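PDB 3A8T: adenylate isopentenyltransferase from Humulus lupulus, which catalyses the transfer of an isopentenyl group from dimethylallyl diphosphate to ATP, ADP or AMP, a step of cytokinin biosynthesis in hop. Local coordinates for residues 206-211 with 239-244; 193-198 with 270-275; 235-240 with 266-271; 180-185 with 299-304. All blocks are in the same frame, centred on the assembly; numbering follows the deposited sequence.

Contact 1. Residues 206-211 with 239-244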
loop_
_atom_site.group_PDB
_atom_site.type_symbol
_atom_site.label_atom_id
_atom_site.label_comp_id
_atom_site.label_asym_id
_atom_site.label_seq_id
_atom_site.Cartn_x
_atom_site.Cartn_y
_atom_site.Cartn_z
ATOM N N GLU A 206 1.577 12.304 13.916
ATOM C CA GLU A 206 1.630 12.661 12.500
ATOM C C GLU A 206 0.242 13.159 12.095
ATOM O O GLU A 206 0.088 14.181 11.428
ATOM C CB GLU A 206 2.001 11.405 11.691
ATOM C CG GLU A 206 2.205 11.620 10.218
ATOM C CD GLU A 206 2.470 10.320 9.453
ATOM O OE1 GLU A 206 1.526 9.509 9.295
ATOM O OE2 GLU A 206 3.628 10.120 9.019
ATOM N N LEU A 207 -0.779 12.431 12.536
ATOM C CA LEU A 207 -2.140 12.775 12.198
ATOM C C LEU A 207 -2.581 14.023 12.957
ATOM O O LEU A 207 -3.363 14.816 12.439
ATOM C CB LEU A 207 -3.055 11.566 12.491
ATOM C CG LEU A 207 -2.900 10.254 11.691
ATOM C CD1 LEU A 207 -3.591 9.191 12.400
ATOM C CD2 LEU A 207 -3.497 10.348 10.261
ATOM N N ALA A 208 -2.102 14.211 14.186
ATOM C CA ALA A 208 -2.474 15.410 14.938
ATOM C C ALA A 208 -1.917 16.635 14.230
ATOM O O ALA A 208 -2.543 17.680 14.229
ATOM C CB ALA A 208 -1.937 15.357 16.407
ATOM N N GLU A 209 -0.745 16.503 13.621
ATOM C CA GLU A 209 -0.107 17.626 12.927
ATOM C C GLU A 209 -0.762 17.849 11.560
ATOM O O GLU A 209 -0.813 18.973 11.051
ATOM C CB GLU A 209 1.399 17.366 12.775
ATOM C CG GLU A 209 2.149 18.409 11.954
ATOM C CD GLU A 209 2.277 19.788 12.668
ATOM O OE1 GLU A 209 2.480 19.824 13.915
ATOM O OE2 GLU A 209 2.188 20.842 11.980
ATOM N N PHE A 210 -1.292 16.776 10.986
ATOM C CA PHE A 210 -1.964 16.844 9.687
ATOM C C PHE A 210 -3.357 17.502 9.837
ATOM O O PHE A 210 -3.891 18.173 8.922
ATOM C CB PHE A 210 -2.144 15.435 9.165
ATOM C CG PHE A 210 -2.608 15.371 7.752
ATOM C CD1 PHE A 210 -1.777 15.831 6.696
ATOM C CD2 PHE A 210 -3.849 14.838 7.446
ATOM C CE1 PHE A 210 -2.198 15.751 5.364
ATOM C CE2 PHE A 210 -4.282 14.756 6.113
ATOM C CZ PHE A 210 -3.478 15.202 5.079
ATOM N N TYR A 211 -3.911 17.313 11.033
ATOM C CA TYR A 211 -5.217 17.814 11.382
ATOM C C TYR A 211 -5.351 19.302 11.190
ATOM O O TYR A 211 -4.457 20.065 11.519
ATOM C CB TYR A 211 -5.537 17.443 12.828
ATOM C CG TYR A 211 -6.957 17.745 13.210
ATOM C CD1 TYR A 211 -8.013 16.910 12.820
ATOM C CD2 TYR A 211 -7.261 18.917 13.901
ATOM C CE1 TYR A 211 -9.331 17.236 13.116
ATOM C CE2 TYR A 211 -8.551 19.252 14.195
ATOM C CZ TYR A 211 -9.573 18.422 13.815
ATOM O OH TYR A 211 -10.816 18.791 14.191
ATOM N N ARG A 239 -12.457 11.814 13.997
ATOM C CA ARG A 239 -13.568 11.633 14.906
ATOM C C ARG A 239 -13.058 11.867 16.338
ATOM O O ARG A 239 -13.693 12.530 17.126
ATOM C CB ARG A 239 -14.108 10.237 14.719
ATOM C CG ARG A 239 -15.309 9.863 15.532
ATOM C CD ARG A 239 -16.134 8.843 14.743
ATOM N NE ARG A 239 -17.214 8.390 15.584
ATOM C CZ ARG A 239 -18.249 9.149 15.894
ATOM N NH1 ARG A 239 -18.359 10.380 15.406
ATOM N NH2 ARG A 239 -19.132 8.714 16.758
ATOM N N TYR A 240 -11.884 11.341 16.653
ATOM C CA TYR A 240 -11.278 11.537 17.962
ATOM C C TYR A 240 -10.894 13.001 18.185
ATOM O O TYR A 240 -11.237 13.571 19.185
ATOM C CB TYR A 240 -10.043 10.674 18.093
ATOM C CG TYR A 240 -9.267 10.938 19.324
ATOM C CD1 TYR A 240 -9.579 10.302 20.523
ATOM C CD2 TYR A 240 -8.200 11.815 19.311
ATOM C CE1 TYR A 240 -8.848 10.523 21.671
ATOM C CE2 TYR A 240 -7.458 12.042 20.468
ATOM C CZ TYR A 240 -7.784 11.390 21.641
ATOM O OH TYR A 240 -7.012 11.600 22.756
ATOM N N PHE A 241 -10.189 13.617 17.246
ATOM C CA PHE A 241 -9.801 15.011 17.427
ATOM C C PHE A 241 -11.055 15.922 17.495
ATOM O O PHE A 241 -11.016 17.026 17.997
ATOM C CB PHE A 241 -8.885 15.472 16.271
ATOM C CG PHE A 241 -7.591 14.730 16.172
ATOM C CD1 PHE A 241 -6.741 14.613 17.263
ATOM C CD2 PHE A 241 -7.174 14.170 14.956
ATOM C CE1 PHE A 241 -5.497 13.956 17.145
ATOM C CE2 PHE A 241 -5.902 13.506 14.862
ATOM C CZ PHE A 241 -5.092 13.411 15.940
ATOM N N GLU A 242 -12.164 15.462 16.950
ATOM C CA GLU A 242 -13.386 16.244 16.995
ATOM C C GLU A 242 -13.631 16.647 18.422
ATOM O O GLU A 242 -13.869 17.811 18.746
ATOM C CB GLU A 242 -14.582 15.418 16.510
ATOM C CG GLU A 242 -15.747 16.303 16.212
ATOM C CD GLU A 242 -15.292 17.492 15.390
ATOM O OE1 GLU A 242 -15.661 18.638 15.715
ATOM O OE2 GLU A 242 -14.552 17.268 14.414
ATOM N N LYS A 243 -13.564 15.643 19.278
ATOM C CA LYS A 243 -13.748 15.846 20.698
ATOM C C LYS A 243 -12.509 16.302 21.422
ATOM O O LYS A 243 -12.606 17.167 22.294
ATOM C CB LYS A 243 -14.297 14.579 21.334
ATOM C CG LYS A 243 -15.784 14.407 21.047
ATOM C CD LYS A 243 -16.317 13.132 21.651
ATOM C CE LYS A 243 -15.439 11.924 21.263
ATOM N NZ LYS A 243 -15.055 11.979 19.801
ATOM N N PHE A 244 -11.349 15.758 21.055
ATOM C CA PHE A 244 -10.087 16.115 21.711
ATOM C C PHE A 244 -9.060 16.710 20.761
ATOM O O PHE A 244 -8.169 16.016 20.249
ATOM C CB PHE A 244 -9.569 14.876 22.395
ATOM C CG PHE A 244 -10.538 14.316 23.381
ATOM C CD1 PHE A 244 -10.759 14.951 24.598
ATOM C CD2 PHE A 244 -11.241 13.179 23.108
ATOM C CE1 PHE A 244 -11.664 14.449 25.519
ATOM C CE2 PHE A 244 -12.157 12.665 24.040
ATOM C CZ PHE A 244 -12.360 13.308 25.240
#

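Contact 2. Residues 193-198 with 270-275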
loop_
_atom_site.group_PDB
_atom_site.type_symbol
_atom_site.label_atom_id
_atom_site.label_comp_id
_atom_site.label_asym_id
_atom_site.label_seq_id
_atom_site.Cartn_x
_atom_site.Cartn_y
_atom_site.Cartn_z
ATOM N N LYS A 193 -1.459 -5.934 14.018
ATOM C CA LYS A 193 -0.185 -5.672 14.633
ATOM C C LYS A 193 0.481 -4.444 13.970
ATOM O O LYS A 193 1.004 -3.555 14.648
ATOM C CB LYS A 193 0.689 -6.894 14.499
ATOM C CG LYS A 193 2.151 -6.655 14.776
ATOM C CD LYS A 193 2.967 -7.800 14.221
ATOM C CE LYS A 193 4.421 -7.731 14.714
ATOM N NZ LYS A 193 5.057 -6.369 14.420
ATOM N N ARG A 194 0.441 -4.379 12.646
ATOM C CA ARG A 194 1.052 -3.279 11.949
ATOM C C ARG A 194 0.398 -1.924 12.377
ATOM O O ARG A 194 1.055 -0.898 12.416
ATOM C CB ARG A 194 0.929 -3.531 10.453
ATOM C CG ARG A 194 1.624 -2.520 9.642
ATOM C CD ARG A 194 1.609 -2.817 8.163
ATOM N NE ARG A 194 0.321 -2.482 7.559
ATOM C CZ ARG A 194 0.099 -2.328 6.251
ATOM N NH1 ARG A 194 1.084 -2.488 5.359
ATOM N NH2 ARG A 194 -1.114 -1.960 5.854
ATOM N N VAL A 195 -0.883 -1.923 12.711
ATOM C CA VAL A 195 -1.453 -0.678 13.122
ATOM C C VAL A 195 -0.729 -0.288 14.417
ATOM O O VAL A 195 -0.328 0.867 14.583
ATOM C CB VAL A 195 -2.998 -0.765 13.328
ATOM C CG1 VAL A 195 -3.495 0.489 14.121
ATOM C CG2 VAL A 195 -3.724 -0.818 11.960
ATOM N N ASP A 196 -0.528 -1.257 15.317
ATOM C CA ASP A 196 0.187 -1.000 16.574
ATOM C C ASP A 196 1.617 -0.472 16.300
ATOM O O ASP A 196 2.057 0.464 16.932
ATOM C CB ASP A 196 0.236 -2.284 17.419
ATOM C CG ASP A 196 -1.072 -2.540 18.220
ATOM O OD1 ASP A 196 -2.140 -1.995 17.877
ATOM O OD2 ASP A 196 -1.040 -3.303 19.202
ATOM N N ASP A 197 2.341 -1.049 15.358
ATOM C CA ASP A 197 3.688 -0.561 15.026
ATOM C C ASP A 197 3.667 0.878 14.466
ATOM O O ASP A 197 4.596 1.600 14.641
ATOM C CB ASP A 197 4.376 -1.450 13.973
ATOM C CG ASP A 197 4.589 -2.915 14.420
ATOM O OD1 ASP A 197 4.236 -3.301 15.570
ATOM O OD2 ASP A 197 5.111 -3.704 13.583
ATOM N N MET A 198 2.626 1.250 13.733
ATOM C CA MET A 198 2.466 2.619 13.177
ATOM C C MET A 198 2.212 3.602 14.316
ATOM O O MET A 198 2.693 4.720 14.289
ATOM C CB MET A 198 1.277 2.690 12.199
ATOM C CG MET A 198 1.587 1.968 10.885
ATOM S SD MET A 198 0.217 1.278 9.995
ATOM C CE MET A 198 -0.679 2.672 9.576
ATOM N N ALA A 270 -11.303 0.973 14.976
ATOM C CA ALA A 270 -11.899 1.307 13.715
ATOM C C ALA A 270 -10.874 1.243 12.642
ATOM O O ALA A 270 -11.170 0.785 11.580
ATOM C CB ALA A 270 -12.581 2.699 13.759
ATOM N N ILE A 271 -9.666 1.691 12.941
ATOM C CA ILE A 271 -8.569 1.686 11.984
ATOM C C ILE A 271 -8.170 0.257 11.630
ATOM O O ILE A 271 -7.915 -0.057 10.460
ATOM C CB ILE A 271 -7.339 2.428 12.558
ATOM C CG1 ILE A 271 -7.527 3.930 12.462
ATOM C CG2 ILE A 271 -6.094 2.020 11.823
ATOM C CD1 ILE A 271 -6.352 4.678 12.984
ATOM N N LYS A 272 -8.110 -0.612 12.636
ATOM C CA LYS A 272 -7.718 -2.005 12.420
ATOM C C LYS A 272 -8.752 -2.668 11.549
ATOM O O LYS A 272 -8.419 -3.347 10.591
ATOM C CB LYS A 272 -7.593 -2.720 13.758
ATOM C CG LYS A 272 -6.353 -2.255 14.534
ATOM C CD LYS A 272 -6.190 -2.953 15.850
ATOM C CE LYS A 272 -4.816 -2.666 16.383
ATOM N NZ LYS A 272 -4.543 -3.254 17.719
ATOM N N GLU A 273 -10.013 -2.443 11.906
ATOM C CA GLU A 273 -11.182 -2.932 11.173
ATOM C C GLU A 273 -11.290 -2.482 9.736
ATOM O O GLU A 273 -11.601 -3.279 8.879
ATOM C CB GLU A 273 -12.454 -2.480 11.870
ATOM C CG GLU A 273 -13.142 -3.553 12.661
ATOM C CD GLU A 273 -14.335 -2.986 13.388
ATOM O OE1 GLU A 273 -14.247 -2.835 14.650
ATOM O OE2 GLU A 273 -15.343 -2.665 12.677
ATOM N N ASN A 274 -11.123 -1.188 9.486
ATOM C CA ASN A 274 -11.198 -0.685 8.118
ATOM C C ASN A 274 -10.115 -1.289 7.239
ATOM O O ASN A 274 -10.306 -1.518 6.073
ATOM C CB ASN A 274 -11.120 0.843 8.124
ATOM C CG ASN A 274 -12.407 1.460 8.711
ATOM O OD1 ASN A 274 -13.420 0.775 8.752
ATOM N ND2 ASN A 274 -12.366 2.698 9.173
ATOM N N THR A 275 -8.990 -1.600 7.863
ATOM C CA THR A 275 -7.807 -2.137 7.203
ATOM C C THR A 275 -8.067 -3.565 6.804
ATOM O O THR A 275 -7.757 -4.000 5.701
ATOM C CB THR A 275 -6.638 -2.051 8.165
ATOM O OG1 THR A 275 -6.288 -0.671 8.365
ATOM C CG2 THR A 275 -5.466 -2.853 7.648
#

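Contact 3. Residues 235-240 with 266-271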
loop_
_atom_site.group_PDB
_atom_site.type_symbol
_atom_site.label_atom_id
_atom_site.label_comp_id
_atom_site.label_asym_id
_atom_site.label_seq_id
_atom_site.Cartn_x
_atom_site.Cartn_y
_atom_site.Cartn_z
ATOM N N PRO A 235 -9.753 9.603 8.722
ATOM C CA PRO A 235 -11.164 9.813 9.128
ATOM C C PRO A 235 -11.412 9.348 10.562
ATOM O O PRO A 235 -12.137 10.020 11.303
ATOM C CB PRO A 235 -11.981 8.982 8.115
ATOM C CG PRO A 235 -10.920 8.450 7.047
ATOM C CD PRO A 235 -9.599 8.461 7.793
ATOM N N GLU A 236 -10.746 8.244 10.946
ATOM C CA GLU A 236 -10.879 7.636 12.279
ATOM C C GLU A 236 -10.381 8.592 13.347
ATOM O O GLU A 236 -11.095 8.861 14.327
ATOM C CB GLU A 236 -10.144 6.283 12.381
ATOM C CG GLU A 236 -10.621 5.211 11.436
ATOM C CD GLU A 236 -10.029 5.319 10.020
ATOM O OE1 GLU A 236 -9.462 6.379 9.611
ATOM O OE2 GLU A 236 -10.122 4.312 9.296
ATOM N N PHE A 237 -9.179 9.126 13.166
ATOM C CA PHE A 237 -8.718 10.065 14.167
ATOM C C PHE A 237 -9.399 11.395 14.134
ATOM O O PHE A 237 -9.454 12.054 15.157
ATOM C CB PHE A 237 -7.186 10.177 14.187
ATOM C CG PHE A 237 -6.565 9.188 15.161
ATOM C CD1 PHE A 237 -6.798 9.324 16.553
ATOM C CD2 PHE A 237 -5.903 8.021 14.705
ATOM C CE1 PHE A 237 -6.397 8.316 17.456
ATOM C CE2 PHE A 237 -5.503 7.023 15.598
ATOM C CZ PHE A 237 -5.751 7.164 16.973
ATOM N N ASP A 238 -9.924 11.809 12.981
ATOM C CA ASP A 238 -10.674 13.088 12.920
ATOM C C ASP A 238 -11.864 12.989 13.905
ATOM O O ASP A 238 -12.226 13.953 14.600
ATOM C CB ASP A 238 -11.199 13.391 11.503
ATOM C CG ASP A 238 -10.095 13.870 10.551
ATOM O OD1 ASP A 238 -8.982 14.204 11.031
ATOM O OD2 ASP A 238 -10.324 13.919 9.317
ATOM N N ARG A 239 -12.457 11.814 13.997
ATOM C CA ARG A 239 -13.568 11.633 14.906
ATOM C C ARG A 239 -13.058 11.867 16.338
ATOM O O ARG A 239 -13.693 12.530 17.126
ATOM C CB ARG A 239 -14.108 10.237 14.719
ATOM C CG ARG A 239 -15.309 9.863 15.532
ATOM C CD ARG A 239 -16.134 8.843 14.743
ATOM N NE ARG A 239 -17.214 8.390 15.584
ATOM C CZ ARG A 239 -18.249 9.149 15.894
ATOM N NH1 ARG A 239 -18.359 10.380 15.406
ATOM N NH2 ARG A 239 -19.132 8.714 16.758
ATOM N N TYR A 240 -11.884 11.341 16.653
ATOM C CA TYR A 240 -11.278 11.537 17.962
ATOM C C TYR A 240 -10.894 13.001 18.185
ATOM O O TYR A 240 -11.237 13.571 19.185
ATOM C CB TYR A 240 -10.043 10.674 18.093
ATOM C CG TYR A 240 -9.267 10.938 19.324
ATOM C CD1 TYR A 240 -9.579 10.302 20.523
ATOM C CD2 TYR A 240 -8.200 11.815 19.311
ATOM C CE1 TYR A 240 -8.848 10.523 21.671
ATOM C CE2 TYR A 240 -7.458 12.042 20.468
ATOM C CZ TYR A 240 -7.784 11.390 21.641
ATOM O OH TYR A 240 -7.012 11.600 22.756
ATOM N N GLU A 266 -11.570 3.455 20.474
ATOM C CA GLU A 266 -12.517 3.279 19.373
ATOM C C GLU A 266 -11.861 3.669 18.026
ATOM O O GLU A 266 -12.065 3.011 17.021
ATOM C CB GLU A 266 -13.804 4.133 19.598
ATOM C CG GLU A 266 -14.309 4.809 18.304
ATOM C CD GLU A 266 -15.708 5.496 18.364
ATOM O OE1 GLU A 266 -15.830 6.635 18.902
ATOM O OE2 GLU A 266 -16.683 4.892 17.844
ATOM N N ALA A 267 -11.103 4.757 18.006
ATOM C CA ALA A 267 -10.444 5.167 16.783
ATOM C C ALA A 267 -9.514 4.005 16.352
ATOM O O ALA A 267 -9.575 3.521 15.198
ATOM C CB ALA A 267 -9.690 6.436 17.029
ATOM N N VAL A 268 -8.708 3.500 17.296
ATOM C CA VAL A 268 -7.812 2.412 16.978
ATOM C C VAL A 268 -8.462 1.153 16.445
ATOM O O VAL A 268 -7.934 0.597 15.501
ATOM C CB VAL A 268 -6.920 2.020 18.141
ATOM C CG1 VAL A 268 -5.998 0.864 17.700
ATOM C CG2 VAL A 268 -6.064 3.207 18.570
ATOM N N ARG A 269 -9.576 0.699 17.026
ATOM C CA ARG A 269 -10.279 -0.517 16.546
ATOM C C ARG A 269 -10.843 -0.249 15.173
ATOM O O ARG A 269 -10.883 -1.127 14.324
ATOM C CB ARG A 269 -11.526 -0.904 17.372
ATOM C CG ARG A 269 -11.364 -1.122 18.846
ATOM C CD ARG A 269 -12.749 -1.220 19.554
ATOM N NE ARG A 269 -13.462 -2.484 19.338
ATOM C CZ ARG A 269 -14.536 -2.896 20.047
ATOM N NH1 ARG A 269 -15.039 -2.134 21.034
ATOM N NH2 ARG A 269 -15.101 -4.091 19.797
ATOM N N ALA A 270 -11.303 0.973 14.976
ATOM C CA ALA A 270 -11.899 1.307 13.715
ATOM C C ALA A 270 -10.874 1.243 12.642
ATOM O O ALA A 270 -11.170 0.785 11.580
ATOM C CB ALA A 270 -12.581 2.699 13.759
ATOM N N ILE A 271 -9.666 1.691 12.941
ATOM C CA ILE A 271 -8.569 1.686 11.984
ATOM C C ILE A 271 -8.170 0.257 11.630
ATOM O O ILE A 271 -7.915 -0.057 10.460
ATOM C CB ILE A 271 -7.339 2.428 12.558
ATOM C CG1 ILE A 271 -7.527 3.930 12.462
ATOM C CG2 ILE A 271 -6.094 2.020 11.823
ATOM C CD1 ILE A 271 -6.352 4.678 12.984
#

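Contact 4. Residues 180-185 with 299-304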
loop_
_atom_site.group_PDB
_atom_site.type_symbol
_atom_site.label_atom_id
_atom_site.label_comp_id
_atom_site.label_asym_id
_atom_site.label_seq_id
_atom_site.Cartn_x
_atom_site.Cartn_y
_atom_site.Cartn_z
ATOM N N VAL A 180 1.271 -11.907 -4.205
ATOM C CA VAL A 180 1.677 -12.374 -2.884
ATOM C C VAL A 180 0.421 -12.559 -2.059
ATOM O O VAL A 180 -0.292 -11.619 -1.776
ATOM C CB VAL A 180 2.675 -11.378 -2.162
ATOM C CG1 VAL A 180 3.152 -11.967 -0.860
ATOM C CG2 VAL A 180 3.881 -11.135 -3.045
ATOM N N ASP A 181 0.142 -13.796 -1.698
ATOM C CA ASP A 181 -1.055 -14.100 -0.964
ATOM C C ASP A 181 -0.750 -14.532 0.483
ATOM O O ASP A 181 0.285 -15.132 0.793
ATOM C CB ASP A 181 -1.810 -15.169 -1.776
ATOM C CG ASP A 181 -3.173 -15.555 -1.181
ATOM O OD1 ASP A 181 -4.036 -14.670 -0.894
ATOM O OD2 ASP A 181 -3.383 -16.775 -1.032
ATOM N N VAL A 182 -1.674 -14.189 1.369
ATOM C CA VAL A 182 -1.567 -14.512 2.771
ATOM C C VAL A 182 -2.949 -14.987 3.233
ATOM O O VAL A 182 -3.962 -14.431 2.818
ATOM C CB VAL A 182 -1.172 -13.252 3.547
ATOM C CG1 VAL A 182 -1.106 -13.521 5.030
ATOM C CG2 VAL A 182 0.181 -12.782 3.044
ATOM N N SER A 183 -3.039 -16.022 4.048
ATOM C CA SER A 183 -4.360 -16.393 4.487
ATOM C C SER A 183 -5.019 -15.202 5.204
ATOM O O SER A 183 -4.364 -14.490 5.940
ATOM C CB SER A 183 -4.256 -17.575 5.408
ATOM O OG SER A 183 -4.048 -18.721 4.601
ATOM N N VAL A 184 -6.312 -14.980 4.979
ATOM C CA VAL A 184 -6.985 -13.848 5.605
ATOM C C VAL A 184 -6.705 -13.691 7.086
ATOM O O VAL A 184 -6.265 -12.630 7.523
ATOM C CB VAL A 184 -8.533 -13.870 5.368
ATOM C CG1 VAL A 184 -8.834 -13.338 3.966
ATOM C CG2 VAL A 184 -9.101 -15.277 5.533
ATOM N N LYS A 185 -6.929 -14.749 7.852
ATOM C CA LYS A 185 -6.677 -14.669 9.287
ATOM C C LYS A 185 -5.269 -14.197 9.633
ATOM O O LYS A 185 -5.097 -13.347 10.469
ATOM C CB LYS A 185 -6.938 -16.007 9.980
ATOM C CG LYS A 185 -7.073 -15.842 11.476
ATOM C CD LYS A 185 -7.953 -14.600 11.781
ATOM C CE LYS A 185 -8.268 -14.406 13.266
ATOM N NZ LYS A 185 -7.076 -14.425 14.161
ATOM N N LEU A 299 2.194 -16.402 -4.777
ATOM C CA LEU A 299 3.263 -16.665 -3.806
ATOM C C LEU A 299 2.587 -16.734 -2.455
ATOM O O LEU A 299 1.863 -15.830 -2.087
ATOM C CB LEU A 299 4.312 -15.546 -3.802
ATOM C CG LEU A 299 5.045 -15.316 -5.125
ATOM C CD1 LEU A 299 5.804 -14.018 -5.049
ATOM C CD2 LEU A 299 5.954 -16.492 -5.481
ATOM N N ASP A 300 2.782 -17.819 -1.726
ATOM C CA ASP A 300 2.135 -17.901 -0.451
ATOM C C ASP A 300 3.059 -17.463 0.657
ATOM O O ASP A 300 3.915 -18.227 1.124
ATOM C CB ASP A 300 1.647 -19.312 -0.172
ATOM C CG ASP A 300 0.708 -19.364 1.043
ATOM O OD1 ASP A 300 0.787 -18.472 1.940
ATOM O OD2 ASP A 300 -0.118 -20.286 1.102
ATOM N N ALA A 301 2.842 -16.234 1.101
ATOM C CA ALA A 301 3.599 -15.620 2.166
ATOM C C ALA A 301 3.036 -15.935 3.570
ATOM O O ALA A 301 3.500 -15.376 4.557
ATOM C CB ALA A 301 3.600 -14.103 1.953
ATOM N N THR A 302 2.034 -16.800 3.673
ATOM C CA THR A 302 1.433 -17.063 4.984
ATOM C C THR A 302 2.334 -17.457 6.152
ATOM O O THR A 302 2.238 -16.881 7.193
ATOM C CB THR A 302 0.304 -18.080 4.870
ATOM O OG1 THR A 302 -0.670 -17.585 3.933
ATOM C CG2 THR A 302 -0.335 -18.308 6.258
ATOM N N GLU A 303 3.232 -18.401 5.983
ATOM C CA GLU A 303 4.053 -18.782 7.078
ATOM C C GLU A 303 5.091 -17.744 7.387
ATOM O O GLU A 303 5.657 -17.732 8.496
ATOM C CB GLU A 303 4.757 -20.094 6.783
ATOM C CG GLU A 303 3.795 -21.258 6.551
ATOM C CD GLU A 303 2.877 -21.523 7.728
ATOM O OE1 GLU A 303 3.373 -21.516 8.883
ATOM O OE2 GLU A 303 1.666 -21.751 7.485
ATOM N N SER A 304 5.385 -16.908 6.404
ATOM C CA SER A 304 6.368 -15.860 6.579
ATOM C C SER A 304 5.787 -14.851 7.528
ATOM O O SER A 304 6.472 -14.345 8.404
ATOM C CB SER A 304 6.696 -15.153 5.237
ATOM O OG SER A 304 7.409 -15.962 4.319
#

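Contact 1. Residues 206-211 with 239-244
The ring of Y211 has F241 over one face: CB of F241 stands 3.9 Å from the centroid of the Y211 ring and 19° off its normal, a CH-pi contact displaced toward the rim. It belongs to a contact between helices 203-210 and 234-243, in the helical part of the protein. H218 stacks with the same tyrosine. The F241 ring is met obliquely by Y211, A208 and the backbone of L207, while the carbonyl oxygen of F244, in its own segment, lies at its edge and in plane. With centroids 5.1 Å apart and planes at 52°, the two rings meet obliquely. Y211 is the first residue after helix 203-210 to leave helical geometry, and its CG, anti to the backbone N (chi1 -171°), carries the ring past F241 in the opposite direction. The tightest aromatic approach is Y211 CD1 to F241 CD2 at 3.6 Å. F241 inserts its far end against the other backbone: CE2 meets the carbonyl oxygen of L207, and L207 CB lies farther off at 4.2 Å from F241 CE2. E242 turns its carboxylate elsewhere: OE1 pairs with R245, and OE2 is 4.0 Å from Y211 OH, with no hydrogen bond between them. CB of A208 packs on CZ of F241 at 3.7 Å, and CA of A208 comes closer still, 3.4 Å from F241 CZ.

Contact 2. Residues 193-198 with 270-275
V195 and K272 bury the most surface here, and they meet along their aliphatic parts: V195 CB lies 3.9 Å from K272 CG, with both valine methyls close by. V195 points its CB at the opposing helix. Its CG1 is anti to the backbone N (chi1 165°), which leaves CG1 and CG2 to straddle the CG2 methyl of I271; the closer approach is V195 CG2 to I271 CG2 at 3.7 Å. K272, fully extended beyond CG, crosses V195 at a slant and carries its ammonium group on to D196. The salt bridge that results, K272 NZ to D196 OD1, measures 2.7 Å, and the nitrogen approaches from above the carboxylate, 35° out of its plane. Two long helices, 184-201 and 257-289, pack here at a steep angle, with the N-to-C directions of the segments 133° apart and their axes 9.8 Å apart at closest approach. The crossing lies near the nucleotide site, since R194 donates from NH2 to OG1 of T49 and the side chain of T275 touches I232, both of them ATP-binding residues. T275 adds a looser contact, its OG1 4.4 Å from V195 CG2. That hydroxyl, T275 OG1, donates to the carbonyl oxygen of I271 at 2.7 Å, while the amide of T275 reaches I271 O from the opposite face of the carbonyl plane.

Contact 3. Residues 235-240 with 266-271
E236 and I271 cross at an angle, the methylene part of the glutamate lying against CG1 of the isoleucine, with E236 CG to I271 CG1 at 3.5 Å. This belongs to an antiparallel helix pair: the segments of helices 234-243 and 257-289 have N-to-C directions 167° apart and axes 8.8 Å apart at closest approach. The backbones come closest at a small residue, with E236 CA and A267 CA 5.2 Å apart. In the glutamate chain a bend at chi2 (82°) turns the carboxylate toward its own partners: OE1 accepts from the amide of G233 and OE2 from ND2 of N274. CG of E236 also rests near the methyl of A270. The two bonds link the residue before helix 234-243, through E236, to helix 257-289; I232, an ATP-binding residue, lies beside the same side chain. F237 is set differently. Its ring takes the A267 methyl over one face, CB standing 4.1 Å from the ring centroid and 20° off the normal, a CH-pi contact, whereas the I271 side chain crosses that of F237 at about a right angle and its CD1 reaches the ring obliquely. F204 and F264 add further aromatic contacts around the same ring. At the exposed margin R239 and E266 cross almost perpendicularly. OE1 of E266 lies well out of the guanidinium plane, 4.0 Å from NE of R239; the charges are near each other, but no N-H points at the oxygen. Between ring and isoleucine, the nearest pair is F237 CE2 and I271 CD1, 3.6 Å apart.

Contact 4. Residues 180-185 with 299-304
T302 holds OG1 anti to its carbonyl carbon (chi1 -57°), which turns the hydroxyl toward the chain leaving the neighbouring strand, where it accepts from the amide of S183 (S183 N to T302 OG1 2.8 Å). D300 has CG anti to the backbone N (chi1 -168°), carrying OD1 forward over the start of helix 302-309. There OD1 is gripped twice: the amide of T302 meets it nearly along its C-O axis, T302 N to D300 OD1 2.7 Å, an Asx turn, and the T302 hydroxyl donates to its syn lone pair, T302 OG1 to D300 OD1 2.6 Å. Behind this, strand 174-181 pairs in parallel with 296-300, an outermost strand of the parallel sheet of the P-loop NTPase-type (Rossmann-like) fold. D181 N donates to L299 O at 2.7 Å (N-H...O 171°), and A301 N returns a bond to D181 O at 2.8 Å. On the face of V180 and L299, the A301 methyl sits 3.6 Å from V180 CG1, with V182 CG2 also near. The T302 hydroxyl is both donor to D300 and acceptor from S183, which should restrain its rotation and couples the starts of helices 184-201 and 302-309.

How the contacts relate
Three contacts form one helical cluster and the fourth lies apart at the sheet. Contacts 1 and 3 share helix 234-243, with centres about 9 Å apart; contacts 2 and 3 share helix 257-289, with centres about 10 Å apart. Contact 4, its centre about 18 Å from that of contact 2 and connected to it through helix 184-201, adds the outermost strand 296-300 to the sheet of the P-loop NTPase-type (Rossmann-like) fold. Along the chain the first segments come in the order 4, 2, 1, 3, and contact 4 spans all the others. The side chains of T275 in contact 2 and E236 in contact 3 lie about 7 and 8 Å from the bound ATP, consistent with the helices flanking the nucleotide site.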